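Local coordinates for Lysine/ornithine decarboxylase (Selenomonas ruminantium, PDB 5GJO), which decarboxylates both L-lysine and L-ornithine, giving cadaverine and putrescine, with pyridoxal 5'-phosphate as cofactor, at residues 34-39 with 64-69; 43-48 with 251-256; 173-178 with 211-216. The protein carries 2 engineered substitutions. One frame throughout, in Å; residues are numbered along the deposited sequence.

Interaction 1. Residues 34-39 with 64-69; sequences NYQFMR and AGLGSH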
ATOM      1  N   ASN A  34      -5.026  19.905 -18.890  1.00 11.70           N
ATOM      2  CA  ASN A  34      -4.743  20.379 -17.523  1.00 12.43           C
ATOM      3  C   ASN A  34      -3.444  21.225 -17.433  1.00 12.24           C
ATOM      4  O   ASN A  34      -3.412  22.252 -16.708  1.00 12.98           O
ATOM      5  CB  ASN A  34      -4.644  19.195 -16.548  1.00 12.86           C
ATOM      6  CG  ASN A  34      -5.986  18.536 -16.304  1.00 12.54           C
ATOM      7  OD1 ASN A  34      -7.044  19.151 -16.519  1.00 14.35           O
ATOM      8  ND2 ASN A  34      -5.952  17.328 -15.702  1.00 12.89           N
ATOM      9  N   TYR A  35      -2.394  20.829 -18.134  1.00 13.10           N
ATOM     10  CA  TYR A  35      -1.169  21.583 -18.141  1.00 13.77           C
ATOM     11  C   TYR A  35      -1.444  22.950 -18.754  1.00 14.70           C
ATOM     12  O   TYR A  35      -1.050  23.982 -18.228  1.00 12.75           O
ATOM     13  CB  TYR A  35      -0.084  20.815 -18.941  1.00 14.02           C
ATOM     14  CG  TYR A  35       1.255  21.462 -18.884  1.00 13.66           C
ATOM     15  CD1 TYR A  35       2.142  21.200 -17.828  1.00 12.80           C
ATOM     16  CD2 TYR A  35       1.613  22.406 -19.826  1.00 15.88           C
ATOM     17  CE1 TYR A  35       3.379  21.792 -17.786  1.00 13.82           C
ATOM     18  CE2 TYR A  35       2.853  23.025 -19.793  1.00 16.22           C
ATOM     19  CZ  TYR A  35       3.734  22.730 -18.769  1.00 15.17           C
ATOM     20  OH  TYR A  35       4.997  23.308 -18.678  1.00 15.61           O
ATOM     21  N   GLN A  36      -2.098  22.981 -19.889  1.00 14.62           N
ATOM     22  CA  GLN A  36      -2.366  24.274 -20.538  1.00 16.62           C
ATOM     23  C   GLN A  36      -3.265  25.187 -19.742  1.00 16.86           C
ATOM     24  O   GLN A  36      -3.057  26.390 -19.770  1.00 15.11           O
ATOM     25  CB  GLN A  36      -2.922  24.101 -21.952  1.00 18.12           C
ATOM     26  CG  GLN A  36      -1.869  23.469 -22.883  1.00 22.21           C
ATOM     27  CD  GLN A  36      -0.450  24.166 -22.960  1.00 29.60           C
ATOM     28  OE1 GLN A  36      -0.242  25.366 -22.631  1.00 32.28           O
ATOM     29  NE2 GLN A  36       0.538  23.381 -23.375  1.00 31.06           N
ATOM     30  N   PHE A  37      -4.268  24.652 -19.070  1.00 15.11           N
ATOM     31  CA  PHE A  37      -5.116  25.439 -18.219  1.00 15.28           C
ATOM     32  C   PHE A  37      -4.268  26.124 -17.119  1.00 15.21           C
ATOM     33  O   PHE A  37      -4.495  27.271 -16.805  1.00 13.84           O
ATOM     34  CB  PHE A  37      -6.161  24.532 -17.587  1.00 16.00           C
ATOM     35  CG  PHE A  37      -7.149  25.194 -16.673  1.00 18.20           C
ATOM     36  CD1 PHE A  37      -6.872  25.325 -15.343  1.00 15.84           C
ATOM     37  CD2 PHE A  37      -8.408  25.570 -17.139  1.00 19.49           C
ATOM     38  CE1 PHE A  37      -7.803  25.875 -14.468  1.00 19.68           C
ATOM     39  CE2 PHE A  37      -9.366  26.081 -16.262  1.00 20.78           C
ATOM     40  CZ  PHE A  37      -9.052  26.232 -14.919  1.00 19.67           C
ATOM     41  N   MET A  38      -3.348  25.395 -16.527  1.00 15.02           N
ATOM     42  CA  MET A  38      -2.471  25.976 -15.470  1.00 15.58           C
ATOM     43  C   MET A  38      -1.570  27.067 -16.063  1.00 15.69           C
ATOM     44  O   MET A  38      -1.363  28.098 -15.467  1.00 14.01           O
ATOM     45  CB  MET A  38      -1.623  24.913 -14.748  1.00 17.52           C
ATOM     46  CG  MET A  38      -0.773  25.510 -13.676  1.00 18.69           C
ATOM     47  SD  MET A  38      -0.133  24.196 -12.577  1.00 19.62           S
ATOM     48  CE  MET A  38      -1.582  24.030 -11.595  1.00 22.51           C
ATOM     49  N   ARG A  39      -1.024  26.839 -17.240  1.00 14.96           N
ATOM     50  CA  ARG A  39      -0.248  27.873 -17.964  1.00 17.49           C
ATOM     51  C   ARG A  39      -1.060  29.120 -18.263  1.00 17.34           C
ATOM     52  O   ARG A  39      -0.509  30.225 -18.171  1.00 18.94           O
ATOM     53  CB  ARG A  39       0.413  27.282 -19.244  1.00 16.76           C
ATOM     54  CG  ARG A  39       1.460  26.199 -19.061  1.00 17.39           C
ATOM     55  CD  ARG A  39       2.573  26.552 -18.047  1.00 17.99           C
ATOM     56  NE  ARG A  39       3.371  27.655 -18.577  1.00 19.72           N
ATOM     57  CZ  ARG A  39       3.694  28.789 -17.956  1.00 22.38           C
ATOM     58  NH1 ARG A  39       4.459  29.661 -18.635  1.00 26.48           N
ATOM     59  NH2 ARG A  39       3.360  29.055 -16.698  1.00 20.04           N
ATOM     60  N   ALA A  64       7.232  16.322 -20.464  1.00 16.42           N
ATOM     61  CA  ALA A  64       8.565  16.770 -20.869  1.00 16.61           C
ATOM     62  C   ALA A  64       8.484  17.531 -22.234  1.00 17.47           C
ATOM     63  O   ALA A  64       9.042  18.618 -22.413  1.00 17.37           O
ATOM     64  CB  ALA A  64       9.538  15.645 -20.922  1.00 17.13           C
ATOM     65  N   GLY A  65       7.695  16.993 -23.142  1.00 16.92           N
ATOM     66  CA  GLY A  65       7.575  17.556 -24.476  1.00 17.07           C
ATOM     67  C   GLY A  65       6.801  18.814 -24.496  1.00 19.13           C
ATOM     68  O   GLY A  65       6.953  19.615 -25.448  1.00 21.59           O
ATOM     69  N   LEU A  66       5.957  19.080 -23.494  1.00 16.34           N
ATOM     70  CA  LEU A  66       5.335  20.333 -23.358  1.00 17.97           C
ATOM     71  C   LEU A  66       6.214  21.416 -22.659  1.00 17.61           C
ATOM     72  O   LEU A  66       5.797  22.525 -22.571  1.00 20.21           O
ATOM     73  CB  LEU A  66       4.003  20.254 -22.593  1.00 18.48           C
ATOM     74  CG  LEU A  66       2.887  19.391 -23.194  1.00 18.16           C
ATOM     75  CD1 LEU A  66       1.871  19.027 -22.130  1.00 20.14           C
ATOM     76  CD2 LEU A  66       2.222  20.032 -24.427  1.00 20.76           C
ATOM     77  N   GLY A  67       7.400  21.066 -22.241  1.00 17.73           N
ATOM     78  CA  GLY A  67       8.275  21.983 -21.559  1.00 19.13           C
ATOM     79  C   GLY A  67       8.206  21.909 -20.033  1.00 18.39           C
ATOM     80  O   GLY A  67       8.796  22.761 -19.357  1.00 17.94           O
ATOM     81  N   SER A  68       7.539  20.912 -19.458  1.00 15.98           N
ATOM     82  CA  SER A  68       7.411  20.859 -17.987  1.00 15.22           C
ATOM     83  C   SER A  68       8.732  20.526 -17.404  1.00 15.69           C
ATOM     84  O   SER A  68       9.490  19.736 -17.978  1.00 16.29           O
ATOM     85  CB  SER A  68       6.399  19.758 -17.611  1.00 15.24           C
ATOM     86  OG  SER A  68       6.134  19.727 -16.190  1.00 18.71           O
ATOM     87  N   HIS A  69       8.988  21.018 -16.180  1.00 14.21           N
ATOM     88  CA  HIS A  69      10.012  20.443 -15.358  1.00 15.88           C
ATOM     89  C   HIS A  69       9.406  19.376 -14.417  1.00 13.82           C
ATOM     90  O   HIS A  69       8.194  19.036 -14.525  1.00 12.88           O
ATOM     91  CB  HIS A  69      10.688  21.539 -14.490  1.00 16.88           C
ATOM     92  CG  HIS A  69      11.471  22.568 -15.257  1.00 24.11           C
ATOM     93  ND1 HIS A  69      10.942  23.310 -16.293  1.00 29.30           N
ATOM     94  CD2 HIS A  69      12.771  22.952 -15.150  1.00 26.38           C
ATOM     95  CE1 HIS A  69      11.865  24.123 -16.786  1.00 30.56           C
ATOM     96  NE2 HIS A  69      12.986  23.931 -16.099  1.00 33.54           N
TER
HETATM   97  O   HOH W   1       5.929  24.512 -20.667  1.00 21.30           O
HETATM   98  O   HOH W   2       3.618  23.870 -23.701  1.00 27.31           O

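Interaction 2. Residues 43-48 with 251-256; sequences PRAGVF and TAVWTE. With PLP (pyridoxal-5'-phosphate), chain H.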
ATOM      1  N   PRO A  43       0.073  31.838 -15.197  1.00 15.76           N
ATOM      2  CA  PRO A  43       1.252  31.961 -16.048  1.00 17.23           C
ATOM      3  C   PRO A  43       2.565  32.235 -15.327  1.00 16.43           C
ATOM      4  O   PRO A  43       3.609  31.760 -15.756  1.00 15.66           O
ATOM      5  CB  PRO A  43       0.844  33.075 -17.032  1.00 17.49           C
ATOM      6  CG  PRO A  43      -0.188  33.863 -16.337  1.00 18.03           C
ATOM      7  CD  PRO A  43      -0.986  32.765 -15.589  1.00 16.29           C
ATOM      8  N   ARG A  44       2.520  32.948 -14.222  1.00 15.79           N
ATOM      9  CA  ARG A  44       3.735  33.294 -13.493  1.00 15.49           C
ATOM     10  C   ARG A  44       4.506  32.094 -12.907  1.00 17.62           C
ATOM     11  O   ARG A  44       5.689  32.197 -12.656  1.00 18.99           O
ATOM     12  CB  ARG A  44       3.449  34.344 -12.415  1.00 15.65           C
ATOM     13  CG  ARG A  44       3.189  35.748 -12.949  1.00 16.44           C
ATOM     14  CD  ARG A  44       4.359  36.303 -13.763  1.00 15.87           C
ATOM     15  NE  ARG A  44       5.627  36.094 -13.094  1.00 16.04           N
ATOM     16  CZ  ARG A  44       6.032  36.765 -12.025  1.00 15.10           C
ATOM     17  NH1 ARG A  44       7.190  36.472 -11.470  1.00 16.03           N
ATOM     18  NH2 ARG A  44       5.290  37.717 -11.511  1.00 16.48           N
ATOM     19  N   ALA A  45       3.824  30.986 -12.632  1.00 16.75           N
ATOM     20  CA  ALA A  45       4.478  29.863 -11.947  1.00 16.37           C
ATOM     21  C   ALA A  45       4.785  28.796 -12.907  1.00 15.96           C
ATOM     22  O   ALA A  45       3.867  28.035 -13.316  1.00 16.58           O
ATOM     23  CB  ALA A  45       3.596  29.334 -10.821  1.00 16.67           C
ATOM     24  N   GLY A  46       6.088  28.649 -13.212  1.00 15.92           N
ATOM     25  CA  GLY A  46       6.591  27.573 -14.021  1.00 17.91           C
ATOM     26  C   GLY A  46       6.384  26.219 -13.339  1.00 18.12           C
ATOM     27  O   GLY A  46       6.453  26.124 -12.149  1.00 14.51           O
ATOM     28  N   VAL A  47       6.041  25.202 -14.124  1.00 15.47           N
ATOM     29  CA  VAL A  47       5.635  23.898 -13.564  1.00 15.09           C
ATOM     30  C   VAL A  47       6.779  22.895 -13.379  1.00 14.80           C
ATOM     31  O   VAL A  47       7.517  22.530 -14.326  1.00 16.37           O
ATOM     32  CB  VAL A  47       4.571  23.280 -14.465  1.00 14.39           C
ATOM     33  CG1 VAL A  47       4.126  21.927 -13.934  1.00 13.98           C
ATOM     34  CG2 VAL A  47       3.386  24.187 -14.582  1.00 14.87           C
ATOM     35  N   PHE A  48       6.955  22.410 -12.162  1.00 13.77           N
ATOM     36  CA  PHE A  48       7.709  21.216 -11.823  1.00 15.01           C
ATOM     37  C   PHE A  48       6.687  20.130 -11.427  1.00 14.96           C
ATOM     38  O   PHE A  48       6.174  20.112 -10.298  1.00 16.69           O
ATOM     39  CB  PHE A  48       8.632  21.402 -10.594  1.00 17.20           C
ATOM     40  CG  PHE A  48       9.885  22.197 -10.869  1.00 18.09           C
ATOM     41  CD1 PHE A  48       9.849  23.553 -10.953  1.00 21.38           C
ATOM     42  CD2 PHE A  48      11.074  21.572 -11.091  1.00 16.22           C
ATOM     43  CE1 PHE A  48      11.020  24.298 -11.208  1.00 21.36           C
ATOM     44  CE2 PHE A  48      12.268  22.268 -11.357  1.00 19.67           C
ATOM     45  CZ  PHE A  48      12.240  23.655 -11.415  1.00 19.52           C
ATOM     46  N   THR A 251      10.836  38.054  -9.632  1.00 21.92           N
ATOM     47  CA  THR A 251      11.367  36.803  -9.123  1.00 17.96           C
ATOM     48  C   THR A 251      10.895  35.657 -10.083  1.00 16.36           C
ATOM     49  O   THR A 251       9.861  35.819 -10.639  1.00 19.75           O
ATOM     50  CB  THR A 251      10.797  36.645  -7.713  1.00 21.13           C
ATOM     51  OG1 THR A 251      11.409  37.629  -6.840  1.00 22.27           O
ATOM     52  CG2 THR A 251      11.092  35.304  -7.143  1.00 20.34           C
ATOM     53  N   ALA A 252      11.721  34.646 -10.259  1.00 17.13           N
ATOM     54  CA  ALA A 252      11.394  33.383 -10.985  1.00 18.20           C
ATOM     55  C   ALA A 252      10.555  32.542 -10.045  1.00 15.28           C
ATOM     56  O   ALA A 252      11.036  32.103  -9.008  1.00 14.78           O
ATOM     57  CB  ALA A 252      12.607  32.598 -11.429  1.00 18.23           C
ATOM     58  N   VAL A 253       9.284  32.409 -10.391  1.00 15.68           N
ATOM     59  CA  VAL A 253       8.318  31.661  -9.559  1.00 14.97           C
ATOM     60  C   VAL A 253       7.903  30.357 -10.192  1.00 15.15           C
ATOM     61  O   VAL A 253       7.811  30.234 -11.426  1.00 13.68           O
ATOM     62  CB  VAL A 253       7.066  32.530  -9.221  1.00 16.07           C
ATOM     63  CG1 VAL A 253       6.151  31.818  -8.242  1.00 15.56           C
ATOM     64  CG2 VAL A 253       7.501  33.912  -8.682  1.00 16.26           C
ATOM     65  N   TRP A 254       7.698  29.372  -9.321  1.00 15.03           N
ATOM     66  CA  TRP A 254       7.485  28.017  -9.736  1.00 16.23           C
ATOM     67  C   TRP A 254       6.438  27.327  -8.880  1.00 15.53           C
ATOM     68  O   TRP A 254       6.089  27.766  -7.767  1.00 12.99           O
ATOM     69  CB  TRP A 254       8.765  27.179  -9.600  1.00 18.50           C
ATOM     70  CG  TRP A 254       9.907  27.825 -10.213  1.00 20.14           C
ATOM     71  CD1 TRP A 254      10.785  28.698  -9.604  1.00 18.63           C
ATOM     72  CD2 TRP A 254      10.290  27.749 -11.598  1.00 22.00           C
ATOM     73  NE1 TRP A 254      11.726  29.150 -10.557  1.00 22.92           N
ATOM     74  CE2 TRP A 254      11.421  28.605 -11.775  1.00 23.84           C
ATOM     75  CE3 TRP A 254       9.772  27.077 -12.708  1.00 26.37           C
ATOM     76  CZ2 TRP A 254      12.056  28.740 -12.991  1.00 26.70           C
ATOM     77  CZ3 TRP A 254      10.446  27.222 -13.970  1.00 29.27           C
ATOM     78  CH2 TRP A 254      11.557  28.025 -14.079  1.00 27.89           C
ATOM     79  N   THR A 255       5.865  26.271  -9.459  1.00 14.27           N
ATOM     80  CA  THR A 255       4.861  25.478  -8.730  1.00 13.04           C
ATOM     81  C   THR A 255       5.138  24.012  -8.919  1.00 14.12           C
ATOM     82  O   THR A 255       5.697  23.609  -9.923  1.00 14.33           O
ATOM     83  CB  THR A 255       3.418  25.917  -9.166  1.00 14.92           C
ATOM     84  OG1 THR A 255       2.426  25.169  -8.391  1.00 13.36           O
ATOM     85  CG2 THR A 255       3.217  25.729 -10.697  1.00 14.31           C
ATOM     86  N   GLU A 256       4.667  23.195  -7.999  1.00 13.50           N
ATOM     87  CA  GLU A 256       4.894  21.771  -7.942  1.00 13.62           C
ATOM     88  C   GLU A 256       3.551  21.014  -7.879  1.00 14.86           C
ATOM     89  O   GLU A 256       3.317  20.226  -6.953  1.00 13.97           O
ATOM     90  CB  GLU A 256       5.806  21.355  -6.739  1.00 15.21           C
ATOM     91  CG  GLU A 256       7.189  21.966  -6.780  1.00 17.85           C
ATOM     92  CD  GLU A 256       8.117  21.540  -5.640  1.00 22.17           C
ATOM     93  OE1 GLU A 256       7.744  20.557  -4.963  1.00 22.78           O
ATOM     94  OE2 GLU A 256       9.224  22.186  -5.455  1.00 22.89           O
TER
HETATM   95  N1  PLP H 406       5.626  18.869  -4.292  1.00 35.98           N
HETATM   96  C2  PLP H 406       5.963  18.400  -3.067  1.00 46.50           C
HETATM   97  C2A PLP H 406       7.301  18.748  -2.472  1.00 49.94           C
HETATM   98  C3  PLP H 406       5.016  17.543  -2.310  1.00 39.68           C
HETATM   99  O3  PLP H 406       5.332  17.059  -1.076  1.00 32.07           O
HETATM  100  C4  PLP H 406       3.715  17.234  -2.945  1.00 37.42           C
HETATM  101  C4A PLP H 406       2.707  16.389  -2.269  1.00 42.13           C
HETATM  102  O4A PLP H 406       3.053  15.593  -1.412  1.00 35.07           O
HETATM  103  C5  PLP H 406       3.469  17.810  -4.290  1.00 35.06           C
HETATM  104  C6  PLP H 406       4.449  18.600  -4.885  1.00 31.96           C
HETATM  105  C5A PLP H 406       2.165  17.542  -5.005  1.00 29.43           C
HETATM  106  O4P PLP H 406       1.075  17.870  -4.147  1.00 17.35           O
HETATM  107  P   PLP H 406      -0.430  17.906  -4.716  1.00 12.30           P
HETATM  108  O1P PLP H 406      -0.400  19.000  -5.757  1.00 11.87           O
HETATM  109  O2P PLP H 406      -1.271  18.224  -3.502  1.00 15.03           O
HETATM  110  O3P PLP H 406      -0.642  16.519  -5.275  1.00 13.73           O
HETATM  111  O   HOH W   3       7.868  33.726 -12.663  1.00 15.75           O

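Interaction 3. Residues 173-178 with 211-216; sequences HAMGIC and HLTDLD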
ATOM      1  N   HIS A 173      24.249  27.302  -2.946  1.00 17.27           N
ATOM      2  CA  HIS A 173      23.787  28.528  -3.409  1.00 18.00           C
ATOM      3  C   HIS A 173      22.408  28.814  -2.791  1.00 20.40           C
ATOM      4  O   HIS A 173      21.460  28.086  -3.096  1.00 19.09           O
ATOM      5  CB  HIS A 173      23.705  28.575  -4.929  1.00 19.59           C
ATOM      6  CG  HIS A 173      23.077  29.833  -5.450  1.00 22.57           C
ATOM      7  ND1 HIS A 173      22.201  29.853  -6.505  1.00 27.79           N
ATOM      8  CD2 HIS A 173      23.296  31.124  -5.138  1.00 29.16           C
ATOM      9  CE1 HIS A 173      21.813  31.086  -6.738  1.00 28.82           C
ATOM     10  NE2 HIS A 173      22.468  31.878  -5.924  1.00 31.98           N
ATOM     11  N   ALA A 174      22.311  29.848  -1.963  1.00 20.06           N
ATOM     12  CA  ALA A 174      21.059  30.242  -1.320  1.00 20.89           C
ATOM     13  C   ALA A 174      20.165  30.939  -2.316  1.00 19.14           C
ATOM     14  O   ALA A 174      20.291  32.157  -2.604  1.00 22.33           O
ATOM     15  CB  ALA A 174      21.355  31.103  -0.095  1.00 24.03           C
ATOM     16  N   MET A 175      19.242  30.151  -2.911  1.00 18.20           N
ATOM     17  CA  MET A 175      18.545  30.578  -4.104  1.00 17.94           C
ATOM     18  C   MET A 175      17.158  31.148  -3.833  1.00 19.53           C
ATOM     19  O   MET A 175      16.632  32.052  -4.550  1.00 16.08           O
ATOM     20  CB  MET A 175      18.406  29.372  -5.076  1.00 23.48           C
ATOM     21  CG  MET A 175      17.884  29.861  -6.418  1.00 29.64           C
ATOM     22  SD  MET A 175      17.494  28.472  -7.466  1.00 33.85           S
ATOM     23  CE  MET A 175      18.266  29.162  -8.931  1.00 31.73           C
ATOM     24  N   GLY A 176      16.527  30.613  -2.796  1.00 16.47           N
ATOM     25  CA  GLY A 176      15.188  31.092  -2.489  1.00 17.85           C
ATOM     26  C   GLY A 176      14.411  30.321  -1.428  1.00 16.21           C
ATOM     27  O   GLY A 176      14.989  29.625  -0.572  1.00 16.96           O
ATOM     28  N   ILE A 177      13.108  30.486  -1.537  1.00 16.84           N
ATOM     29  CA  ILE A 177      12.152  29.990  -0.554  1.00 16.45           C
ATOM     30  C   ILE A 177      11.076  29.156  -1.288  1.00 16.74           C
ATOM     31  O   ILE A 177      10.659  29.495  -2.398  1.00 16.80           O
ATOM     32  CB  ILE A 177      11.544  31.119   0.204  1.00 17.69           C
ATOM     33  CG1 ILE A 177      12.684  31.875   0.966  1.00 19.98           C
ATOM     34  CG2 ILE A 177      10.544  30.629   1.248  1.00 19.96           C
ATOM     35  CD1 ILE A 177      12.222  33.091   1.710  1.00 20.38           C
ATOM     36  N   CYS A 178      10.670  28.102  -0.597  1.00 15.57           N
ATOM     37  CA  CYS A 178       9.527  27.284  -1.013  1.00 15.66           C
ATOM     38  C   CYS A 178       8.587  26.986   0.142  1.00 15.36           C
ATOM     39  O   CYS A 178       8.899  27.118   1.317  1.00 13.20           O
ATOM     40  CB  CYS A 178      10.003  25.941  -1.645  1.00 15.04           C
ATOM     41  SG  CYS A 178      10.787  24.756  -0.605  1.00 15.86           S
ATOM     42  N   HIS A 211      20.857  37.417  -2.172  1.00 29.03           N
ATOM     43  CA  HIS A 211      19.839  37.915  -3.068  1.00 30.57           C
ATOM     44  C   HIS A 211      19.088  36.698  -3.529  1.00 26.11           C
ATOM     45  O   HIS A 211      19.635  35.868  -4.261  1.00 25.30           O
ATOM     46  CB  HIS A 211      20.418  38.650  -4.246  1.00 33.40           C
ATOM     47  CG  HIS A 211      19.376  39.140  -5.187  1.00 33.69           C
ATOM     48  ND1 HIS A 211      19.248  38.650  -6.469  1.00 39.09           N
ATOM     49  CD2 HIS A 211      18.372  40.035  -5.027  1.00 34.44           C
ATOM     50  CE1 HIS A 211      18.258  39.271  -7.083  1.00 33.40           C
ATOM     51  NE2 HIS A 211      17.700  40.102  -6.221  1.00 38.09           N
ATOM     52  N   LEU A 212      17.805  36.661  -3.189  1.00 23.82           N
ATOM     53  CA  LEU A 212      17.029  35.411  -3.506  1.00 23.02           C
ATOM     54  C   LEU A 212      16.321  35.686  -4.810  1.00 18.35           C
ATOM     55  O   LEU A 212      15.735  36.728  -4.984  1.00 21.30           O
ATOM     56  CB  LEU A 212      16.011  35.141  -2.387  1.00 21.50           C
ATOM     57  CG  LEU A 212      16.648  34.953  -0.999  1.00 20.19           C
ATOM     58  CD1 LEU A 212      15.595  34.682   0.057  1.00 20.30           C
ATOM     59  CD2 LEU A 212      17.682  33.861  -0.912  1.00 22.46           C
ATOM     60  N   THR A 213      16.397  34.719  -5.668  1.00 20.66           N
ATOM     61  CA  THR A 213      15.951  34.858  -7.057  1.00 20.35           C
ATOM     62  C   THR A 213      14.666  34.014  -7.405  1.00 20.15           C
ATOM     63  O   THR A 213      14.014  34.309  -8.414  1.00 18.56           O
ATOM     64  CB  THR A 213      17.068  34.381  -8.009  1.00 20.56           C
ATOM     65  OG1 THR A 213      17.489  33.071  -7.738  1.00 21.00           O
ATOM     66  CG2 THR A 213      18.362  35.271  -7.901  1.00 27.04           C
ATOM     67  N   ASP A 214      14.435  32.939  -6.652  1.00 18.82           N
ATOM     68  CA  ASP A 214      13.416  31.930  -6.966  1.00 17.78           C
ATOM     69  C   ASP A 214      12.462  31.637  -5.819  1.00 19.39           C
ATOM     70  O   ASP A 214      12.881  31.519  -4.697  1.00 17.94           O
ATOM     71  CB  ASP A 214      14.097  30.625  -7.316  1.00 17.99           C
ATOM     72  CG  ASP A 214      14.727  30.645  -8.692  1.00 23.93           C
ATOM     73  OD1 ASP A 214      15.633  31.441  -8.891  1.00 22.49           O
ATOM     74  OD2 ASP A 214      14.320  29.861  -9.543  1.00 21.03           O
ATOM     75  N   LEU A 215      11.186  31.465  -6.144  1.00 17.19           N
ATOM     76  CA  LEU A 215      10.172  31.180  -5.149  1.00 15.28           C
ATOM     77  C   LEU A 215       9.355  29.958  -5.715  1.00 17.21           C
ATOM     78  O   LEU A 215       8.982  29.973  -6.864  1.00 16.04           O
ATOM     79  CB  LEU A 215       9.284  32.342  -5.026  1.00 17.35           C
ATOM     80  CG  LEU A 215       8.037  32.248  -4.210  1.00 18.53           C
ATOM     81  CD1 LEU A 215       8.446  32.057  -2.730  1.00 19.14           C
ATOM     82  CD2 LEU A 215       7.127  33.478  -4.412  1.00 19.57           C
ATOM     83  N   ASP A 216       9.205  28.911  -4.915  1.00 14.65           N
ATOM     84  CA  ASP A 216       8.430  27.710  -5.326  1.00 15.67           C
ATOM     85  C   ASP A 216       7.228  27.631  -4.350  1.00 15.22           C
ATOM     86  O   ASP A 216       7.390  27.416  -3.164  1.00 15.19           O
ATOM     87  CB  ASP A 216       9.333  26.508  -5.254  1.00 16.33           C
ATOM     88  CG  ASP A 216       8.712  25.230  -5.808  1.00 16.61           C
ATOM     89  OD1 ASP A 216       7.567  24.960  -5.463  1.00 16.37           O
ATOM     90  OD2 ASP A 216       9.414  24.443  -6.515  1.00 17.50           O
TER
HETATM   91  O   HOH W   4      21.442  34.755  -6.307  1.00 40.35           O

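Interaction 1. Residues 34-39 with 64-69
Tyr35 reaches from the helix 28-41 to the turn that ends the helix 57-65, and most of the contact is its phenol ring laid against Leu66 and Ser68. CG stands anti to the backbone N (chi1 -174°), which sends the ring out toward the turn. Leu66 covers one face of the ring with CB, while its CD1 lies 4.1 Å from Tyr35 CD2, the two side chains running antiparallel where they pass. Nearer the phenol end, Ser68 CB comes obliquely to within 3.6 Å of Tyr35 CE1; Ser68 OG itself turns to the carbonyl O of His69. The turn is a Schellman motif: Gly67 takes positive phi (95°), a backbone shape that leaves no room for a CB beside the carbonyl O of Leu66, and its N bonds back to Ala64 O. Both helices pack on the outside of the TIM barrel, with Tyr35 and Ser68 also resting on Val47 of the strand 45-50. No direct hydrogen bond joins the segments; two waters do so instead, each donating to Leu66 O. One lies in the plane of the Tyr35 ring at its edge, 2.5 Å from Tyr35 OH. The other accepts from Gln36 NE2 at 3.1 Å, and that same nitrogen lies 3.9 Å from Leu66 CD2.

Interaction 2. Residues 43-48 with 251-256
The closure of the TIM barrel, where its first and last strands run side by side in parallel, brings 45-48 against 252-255 and leads directly to the cofactor. The short segments cross at -43°, and three backbone hydrogen bonds sew them together. Gly46 is gripped twice, its N giving to Val253 O and its O taking the N-H of Thr255. Phe48 N then reaches Thr255 O at 2.8 Å, an almost straight bond (172° at the hydrogen).

On one face of the sheet Trp254 lies beside Gly46, whose CA is 3.5 Å from Trp254 CE3; a CB on that glycine would collide with the indole. Phe48 turns its edge to the face of Trp254 in an offset edge-to-face stack, planes at 73°, with Phe48 CE1 3.4 Å from Trp254 CE3. The indole NE1 is held by Asp214, and Arg113 makes a cation-pi contact with the ring. The side chains of Val47 and Thr255 share the other face, their CG2 methyls 4.2 Å apart. Thr255 CG2, set between backbone N and carbonyl carbon, also packs 3.6 Å from Ala45 CB, while OG1 bonds to Gly218 O.

At the N-terminal end of the strands Arg44 folds back through bends at chi2 and chi3, its guanidinium forming a salt bridge with Asp245. A water donates to Arg44 O and accepts from Arg44 NH1 and Val253 N, bridging the two segments. At the other end Glu256, a residue of the pyridoxal phosphate pocket, stretches out beyond CG, and its OE1 stands 2.8 Å from N1 of the pyridine ring.

Interaction 3. Residues 173-178 with 211-216
Met175 O accepts two backbone hydrogen bonds, from Thr213 N at 2.9 Å and Asp214 N at 3.2 Å, the donors arriving from opposite faces of its carbonyl plane. Farther along, Ile177 N gives a weak bond to Asp214 O, and Ile177 O receives Asp216 N in the carbonyl plane. Gly176 CA approaches Asp214 O to 3.2 Å, so close that a CB there would clash. These parallel strands, with the helix 189-207 between them in sequence, form a beta-alpha-beta crossover of the TIM barrel.

Apolar contacts gather on the side of Ile177 and Leu215, the side covered by that helix: Leu212 CD1 meets Ile177 CD1 at 4.1 Å, the two side chains crossing at a slant. On the opposite face, Cys178 CB rests 3.7 Å from Asp216 CB.

The end of Met175 packs along the carboxylate of Asp214. With Met175 extended through chi1 and chi2, its CE lies 3.5 Å from Asp214 OD1. Thr213 OG1 donates to the anti lone pair of Asp214 OD1, while OD2 forms a salt bridge with Arg113. Replacing Asp214 with an alanine is likely to leave the Arg113 charge without this mate, set the Thr213 hydroxyl free to turn and open a gap beside Met175. Near the strand start, a water links His173 NE2 to His211 O.

From the N terminus, the helix 28-41 leads into the barrel's first strand, 45-50, and then the helix 57-65, so interaction 1 closes a short loop around that strand and ties together the two helices beside it. Interaction 2 starts within this loop and ends some 200 residues later, joining first strand to last; the two contacts therefore cross, and they touch where His69 N lies 2.8 Å from Val47 O. Interaction 3 comes after interaction 1 and opens and closes wholly within the long loop of interaction 2. Strands 214-216 and 252-255 are neighbours in the sheet, and Trp254 N lies 2.8 Å from Leu215 O. Interactions 1 and 3 do not touch, with nearest atoms about 9 Å apart.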